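Local coordinates for eukaryotic translation initiation factor 4E type 5 (Leishmania major, PDB 7KCJ), which probably binds the 7-methylguanosine cap of messenger RNA and serves in the initiation of translation, at residues A[21-25]-A[72-78]; A[98-104]-A[151-157]. One frame throughout, in Å; residues are numbered along the deposited sequence.

Contact 1 (A[21-25]-A[72-78]); sequences SFLPL and LGMGSTL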
loop_
_atom_site.group_PDB
_atom_site.type_symbol
_atom_site.label_atom_id
_atom_site.label_comp_id
_atom_site.label_asym_id
_atom_site.label_seq_id
_atom_site.Cartn_x
_atom_site.Cartn_y
_atom_site.Cartn_z
ATOM N N SER A 21 4.515 9.006 2.425
ATOM C CA SER A 21 5.942 9.023 2.715
ATOM C C SER A 21 6.656 7.926 1.933
ATOM O O SER A 21 6.048 6.926 1.544
ATOM C CB SER A 21 6.201 8.901 4.210
ATOM O OG SER A 21 5.699 7.657 4.649
ATOM N N PHE A 22 7.941 8.118 1.684
ATOM C CA PHE A 22 8.719 7.165 0.906
ATOM C C PHE A 22 9.895 6.658 1.719
ATOM O O PHE A 22 10.728 7.456 2.128
ATOM C CB PHE A 22 9.195 7.838 -0.389
ATOM C CG PHE A 22 10.205 7.047 -1.178
ATOM C CD1 PHE A 22 9.839 5.887 -1.833
ATOM C CD2 PHE A 22 11.511 7.468 -1.273
ATOM C CE1 PHE A 22 10.762 5.166 -2.556
ATOM C CE2 PHE A 22 12.432 6.747 -2.006
ATOM C CZ PHE A 22 12.054 5.600 -2.632
ATOM N N LEU A 23 10.000 5.358 1.916
ATOM C CA LEU A 23 11.120 4.767 2.646
ATOM C C LEU A 23 11.984 3.971 1.679
ATOM O O LEU A 23 11.548 2.950 1.164
ATOM C CB LEU A 23 10.619 3.864 3.787
ATOM C CG LEU A 23 11.688 3.028 4.576
ATOM C CD1 LEU A 23 12.806 3.879 5.084
ATOM C CD2 LEU A 23 11.082 2.331 5.768
ATOM N N PRO A 24 13.191 4.432 1.387
ATOM C CA PRO A 24 14.057 3.687 0.466
ATOM C C PRO A 24 14.675 2.430 1.093
ATOM O O PRO A 24 14.494 2.163 2.285
ATOM C CB PRO A 24 15.118 4.718 0.078
ATOM C CG PRO A 24 15.138 5.685 1.163
ATOM C CD PRO A 24 13.836 5.659 1.882
ATOM N N LEU A 25 15.408 1.644 0.288
ATOM C CA LEU A 25 16.146 0.467 0.750
ATOM C C LEU A 25 17.155 0.893 1.813
ATOM O O LEU A 25 17.850 1.899 1.613
ATOM C CB LEU A 25 16.917 -0.134 -0.452
ATOM C CG LEU A 25 17.977 -1.209 -0.137
ATOM C CD1 LEU A 25 17.311 -2.535 0.180
ATOM C CD2 LEU A 25 18.963 -1.364 -1.290
ATOM N N LEU A 72 10.470 2.296 -8.326
ATOM C CA LEU A 72 10.881 2.894 -7.064
ATOM C C LEU A 72 12.097 2.223 -6.427
ATOM O O LEU A 72 12.845 2.885 -5.697
ATOM C CB LEU A 72 9.714 2.973 -6.075
ATOM C CG LEU A 72 8.626 3.997 -6.451
ATOM C CD1 LEU A 72 7.493 3.956 -5.440
ATOM C CD2 LEU A 72 9.205 5.403 -6.544
ATOM N N GLY A 73 12.293 0.942 -6.700
ATOM C CA GLY A 73 13.451 0.233 -6.166
ATOM C C GLY A 73 13.099 -0.873 -5.210
ATOM O O GLY A 73 12.314 -0.676 -4.289
ATOM N N MET A 74 13.687 -2.044 -5.449
ATOM C CA MET A 74 13.545 -3.241 -4.633
ATOM C C MET A 74 14.028 -2.902 -3.221
ATOM O O MET A 74 15.116 -2.355 -3.056
ATOM C CB MET A 74 14.389 -4.374 -5.238
ATOM C CG MET A 74 14.585 -5.548 -4.316
ATOM S SD MET A 74 13.048 -6.451 -4.132
ATOM C CE MET A 74 13.136 -7.505 -5.588
ATOM N N GLY A 75 13.179 -3.145 -2.246
ATOM C CA GLY A 75 13.505 -2.824 -0.864
ATOM C C GLY A 75 12.844 -1.552 -0.376
ATOM O O GLY A 75 12.795 -1.315 0.834
ATOM N N SER A 76 12.370 -0.694 -1.300
ATOM C CA SER A 76 11.698 0.532 -0.904
ATOM C C SER A 76 10.193 0.309 -0.631
ATOM O O SER A 76 9.628 -0.742 -0.956
ATOM C CB SER A 76 11.921 1.644 -1.937
ATOM O OG SER A 76 11.053 1.491 -3.048
ATOM N N THR A 77 9.547 1.314 -0.034
ATOM C CA THR A 77 8.132 1.264 0.289
ATOM C C THR A 77 7.539 2.655 0.190
ATOM O O THR A 77 8.079 3.599 0.764
ATOM C CB THR A 77 7.883 0.691 1.707
ATOM O OG1 THR A 77 8.720 -0.431 1.956
ATOM C CG2 THR A 77 6.451 0.294 1.921
ATOM N N LEU A 78 6.443 2.793 -0.542
ATOM C CA LEU A 78 5.676 4.031 -0.639
ATOM C C LEU A 78 4.523 3.811 0.333
ATOM O O LEU A 78 3.815 2.827 0.202
ATOM C CB LEU A 78 5.159 4.272 -2.058
ATOM C CG LEU A 78 4.313 5.529 -2.234
ATOM C CD1 LEU A 78 5.136 6.782 -1.947
ATOM C CD2 LEU A 78 3.718 5.594 -3.662
HETATM O O HOH W 1 11.686 0.096 2.837
#

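Contact 2 (A[98-104]-A[151-157]); sequences RIMINLL and EQIRVEV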
loop_
_atom_site.group_PDB
_atom_site.type_symbol
_atom_site.label_atom_id
_atom_site.label_comp_id
_atom_site.label_asym_id
_atom_site.label_seq_id
_atom_site.Cartn_x
_atom_site.Cartn_y
_atom_site.Cartn_z
ATOM N N ARG A 98 -3.611 -8.191 7.762
ATOM C CA ARG A 98 -3.243 -7.607 6.484
ATOM C C ARG A 98 -3.624 -8.442 5.275
ATOM O O ARG A 98 -3.851 -9.646 5.385
ATOM C CB ARG A 98 -1.744 -7.275 6.475
ATOM C CG ARG A 98 -0.861 -8.495 6.479
ATOM C CD ARG A 98 0.581 -8.155 6.796
ATOM N NE ARG A 98 1.366 -9.373 6.978
ATOM C CZ ARG A 98 2.603 -9.550 6.525
ATOM N NH1 ARG A 98 3.215 -8.585 5.847
ATOM N NH2 ARG A 98 3.229 -10.700 6.723
ATOM N N ILE A 99 -3.715 -7.773 4.114
ATOM C CA ILE A 99 -3.997 -8.415 2.835
ATOM C C ILE A 99 -2.858 -8.056 1.891
ATOM O O ILE A 99 -2.531 -6.877 1.742
ATOM C CB ILE A 99 -5.385 -7.989 2.268
ATOM C CG1 ILE A 99 -6.530 -8.569 3.102
ATOM C CG2 ILE A 99 -5.530 -8.393 0.807
ATOM C CD1 ILE A 99 -7.857 -7.956 2.796
ATOM N N MET A 100 -2.206 -9.064 1.298
ATOM C CA MET A 100 -1.131 -8.819 0.334
ATOM C C MET A 100 -1.638 -9.119 -1.043
ATOM O O MET A 100 -2.229 -10.175 -1.265
ATOM C CB MET A 100 0.108 -9.696 0.588
ATOM C CG MET A 100 0.540 -9.768 2.020
ATOM S SD MET A 100 0.909 -8.280 2.901
ATOM C CE MET A 100 2.615 -8.058 2.356
ATOM N N ILE A 101 -1.448 -8.182 -1.961
ATOM C CA ILE A 101 -1.833 -8.341 -3.358
ATOM C C ILE A 101 -0.573 -8.189 -4.204
ATOM O O ILE A 101 -0.004 -7.093 -4.250
ATOM C CB ILE A 101 -2.884 -7.276 -3.753
ATOM C CG1 ILE A 101 -4.121 -7.345 -2.847
ATOM C CG2 ILE A 101 -3.290 -7.413 -5.212
ATOM C CD1 ILE A 101 -4.710 -6.074 -2.595
ATOM N N ASN A 102 -0.131 -9.263 -4.868
ATOM C CA ASN A 102 1.032 -9.181 -5.766
ATOM C C ASN A 102 0.555 -8.977 -7.195
ATOM O O ASN A 102 -0.297 -9.725 -7.657
ATOM C CB ASN A 102 1.884 -10.431 -5.688
ATOM C CG ASN A 102 2.540 -10.583 -4.339
ATOM O OD1 ASN A 102 3.568 -9.958 -4.067
ATOM N ND2 ASN A 102 1.961 -11.400 -3.474
ATOM N N LEU A 103 1.058 -7.945 -7.874
ATOM C CA LEU A 103 0.635 -7.617 -9.232
ATOM C C LEU A 103 1.849 -7.854 -10.109
ATOM O O LEU A 103 2.836 -7.145 -9.964
ATOM C CB LEU A 103 0.189 -6.144 -9.290
ATOM C CG LEU A 103 -0.916 -5.762 -8.329
ATOM C CD1 LEU A 103 -1.137 -4.235 -8.299
ATOM C CD2 LEU A 103 -2.222 -6.541 -8.651
ATOM N N LEU A 104 1.806 -8.874 -10.970
ATOM C CA LEU A 104 2.958 -9.276 -11.766
ATOM C C LEU A 104 3.285 -8.434 -12.998
ATOM O O LEU A 104 4.462 -8.217 -13.263
ATOM C CB LEU A 104 2.823 -10.753 -12.216
ATOM C CG LEU A 104 2.617 -11.856 -11.160
ATOM C CD1 LEU A 104 2.897 -13.215 -11.751
ATOM C CD2 LEU A 104 3.525 -11.686 -9.973
ATOM N N GLU A 151 7.919 -5.394 -14.053
ATOM C CA GLU A 151 7.001 -4.396 -13.492
ATOM C C GLU A 151 6.248 -4.891 -12.263
ATOM O O GLU A 151 5.309 -4.244 -11.832
ATOM C CB GLU A 151 6.049 -3.841 -14.551
ATOM C CG GLU A 151 6.803 -3.262 -15.736
ATOM C CD GLU A 151 5.966 -2.532 -16.766
ATOM O OE1 GLU A 151 4.838 -2.111 -16.430
ATOM O OE2 GLU A 151 6.448 -2.376 -17.908
ATOM N N GLN A 152 6.678 -6.000 -11.668
ATOM C CA GLN A 152 6.024 -6.563 -10.499
ATOM C C GLN A 152 6.068 -5.650 -9.282
ATOM O O GLN A 152 7.115 -5.064 -8.989
ATOM C CB GLN A 152 6.636 -7.913 -10.139
ATOM C CG GLN A 152 5.873 -8.636 -9.036
ATOM C CD GLN A 152 6.524 -9.937 -8.624
ATOM O OE1 GLN A 152 7.603 -10.331 -9.137
ATOM N NE2 GLN A 152 5.895 -10.611 -7.656
ATOM N N ILE A 153 4.918 -5.498 -8.600
ATOM C CA ILE A 153 4.781 -4.737 -7.361
ATOM C C ILE A 153 3.938 -5.527 -6.337
ATOM O O ILE A 153 3.219 -6.459 -6.690
ATOM C CB ILE A 153 4.207 -3.305 -7.583
ATOM C CG1 ILE A 153 2.722 -3.338 -8.031
ATOM C CG2 ILE A 153 5.054 -2.515 -8.561
ATOM C CD1 ILE A 153 2.095 -1.969 -8.255
ATOM N N ARG A 154 4.040 -5.150 -5.056
ATOM C CA ARG A 154 3.207 -5.734 -4.010
ATOM C C ARG A 154 2.496 -4.642 -3.256
ATOM O O ARG A 154 3.142 -3.702 -2.813
ATOM C CB ARG A 154 4.015 -6.571 -3.013
ATOM C CG ARG A 154 3.085 -7.265 -2.000
ATOM C CD ARG A 154 3.808 -7.888 -0.836
ATOM N NE ARG A 154 4.826 -8.851 -1.224
ATOM C CZ ARG A 154 5.701 -9.388 -0.376
ATOM N NH1 ARG A 154 5.705 -9.029 0.906
ATOM N NH2 ARG A 154 6.603 -10.261 -0.811
ATOM N N VAL A 155 1.191 -4.766 -3.087
ATOM C CA VAL A 155 0.420 -3.826 -2.298
ATOM C C VAL A 155 0.035 -4.535 -1.003
ATOM O O VAL A 155 -0.468 -5.661 -1.028
ATOM C CB VAL A 155 -0.814 -3.286 -3.049
ATOM C CG1 VAL A 155 -1.535 -2.229 -2.203
ATOM C CG2 VAL A 155 -0.424 -2.704 -4.401
ATOM N N GLU A 156 0.347 -3.925 0.125
ATOM C CA GLU A 156 0.055 -4.472 1.446
ATOM C C GLU A 156 -0.974 -3.552 2.106
ATOM O O GLU A 156 -0.718 -2.358 2.259
ATOM C CB GLU A 156 1.347 -4.526 2.281
ATOM C CG GLU A 156 1.162 -4.940 3.739
ATOM C CD GLU A 156 2.449 -4.986 4.544
ATOM O OE1 GLU A 156 2.497 -5.709 5.561
ATOM O OE2 GLU A 156 3.416 -4.291 4.150
ATOM N N VAL A 157 -2.127 -4.095 2.485
ATOM C CA VAL A 157 -3.196 -3.315 3.120
ATOM C C VAL A 157 -3.331 -3.715 4.580
ATOM O O VAL A 157 -3.515 -4.896 4.848
ATOM C CB VAL A 157 -4.554 -3.569 2.404
ATOM C CG1 VAL A 157 -5.621 -2.604 2.916
ATOM C CG2 VAL A 157 -4.424 -3.493 0.876
HETATM O O HOH W 2 6.175 -7.422 -15.348
#

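Contact 1 (A[21-25]-A[72-78])
In the curved antiparallel sheet of this eIF4E fold, L23 and T77 form a hydrogen-bonded pair where strand 13-23 runs out and strand 77-82 begins. L23 N reaches T77 O at 2.8 Å in an almost straight bond (175°), while the return bond from T77 N to L23 O, also 2.8 Å, is more bent at 148°. That same L23 O lies 3.2 Å from S76 CA in a CA-H...O contact and takes a weak bond from a water that also donates to G75 O, so one carbonyl gathers the strand end and the turn. The type II turn G73 to S76 is tied from within: G73 O accepts hydrogen bonds from both S76 N and S76 OG, the hydroxyl arriving in the carbonyl plane on a lone pair. F22, with CG anti to its backbone N (chi1 170°), extends its ring past this corner until CE1 is 3.7 Å from S76 OG and 4.3 Å from L72 CB, with L72 O at the ring edge. Beyond the pair, S21 bonds to I79 and L78 to I141 through their backbones, while F22 bonds to Q48 and rests on L50, which places the contact between strands 48-55 and 136-143.

Contact 2 (A[98-104]-A[151-157])
Two side chains of opposite charge meet at one end of this antiparallel strand pair: R98 reaches over to E156, and NH1 donates to OE1 at 3.0 Å in a salt bridge. The strands, 97-103 and 153-159, are neighbours in the curved sheet of the eIF4E fold. OE1 lies close to the guanidinium plane, yet the arginine meets it from above the carboxylate, the two planes being 51° apart. The pair is tied in further by R98 NE to S192 O and by E156, whose OE2 has a salt bridge with R140 and whose OE1 also accepts a hydrogen bond from W158 NE1. Next along this face, M100 lies alongside E156, SD 3.5 Å from CG; its chain bends at chi2 and chi3 (-56° and -84°), which swings CE against R154 CD at 3.4 Å. N102 and R154 also run side by side, amide and guanidinium nearly perpendicular, with a rather long 3.3 Å bond from R154 NE to N102 OD1, while N102 ND2 is hydrogen-bonded to N187 OD1. On the other face I101, L103, V155 and V157 meet helix 108-121 and I99, I101 and L103 meet helix 165-178, while I153 touches V69 in a loop; there L103 CD1 meets I153 CD1 at 3.9 Å. Past the last bridge L104 CD2 lies 3.5 Å from Q152 NE2, and a water donates to L104 O and accepts from E151 N.

Followed from the N terminus, strand 13-23 leads into contact 1, which closes a 46-residue excursion through a span about half helical, with the edge strand 48-55, when 72-78 returns beside 21-25. Strand 77-82 then gives way to strand 97-103, where contact 2 opens; it closes after a second span of 46 residues, holding helices 108-121 and 123-129 and strand 136-143, once 151-157 comes back. The two loops therefore stand in series, neither nested nor crossed. Their nearest atoms are about 6 Å apart and do not touch, but both contacts belong to one sheet, in which strand 136-143 lies between 77-82 and 153-159 and joins the two pairings.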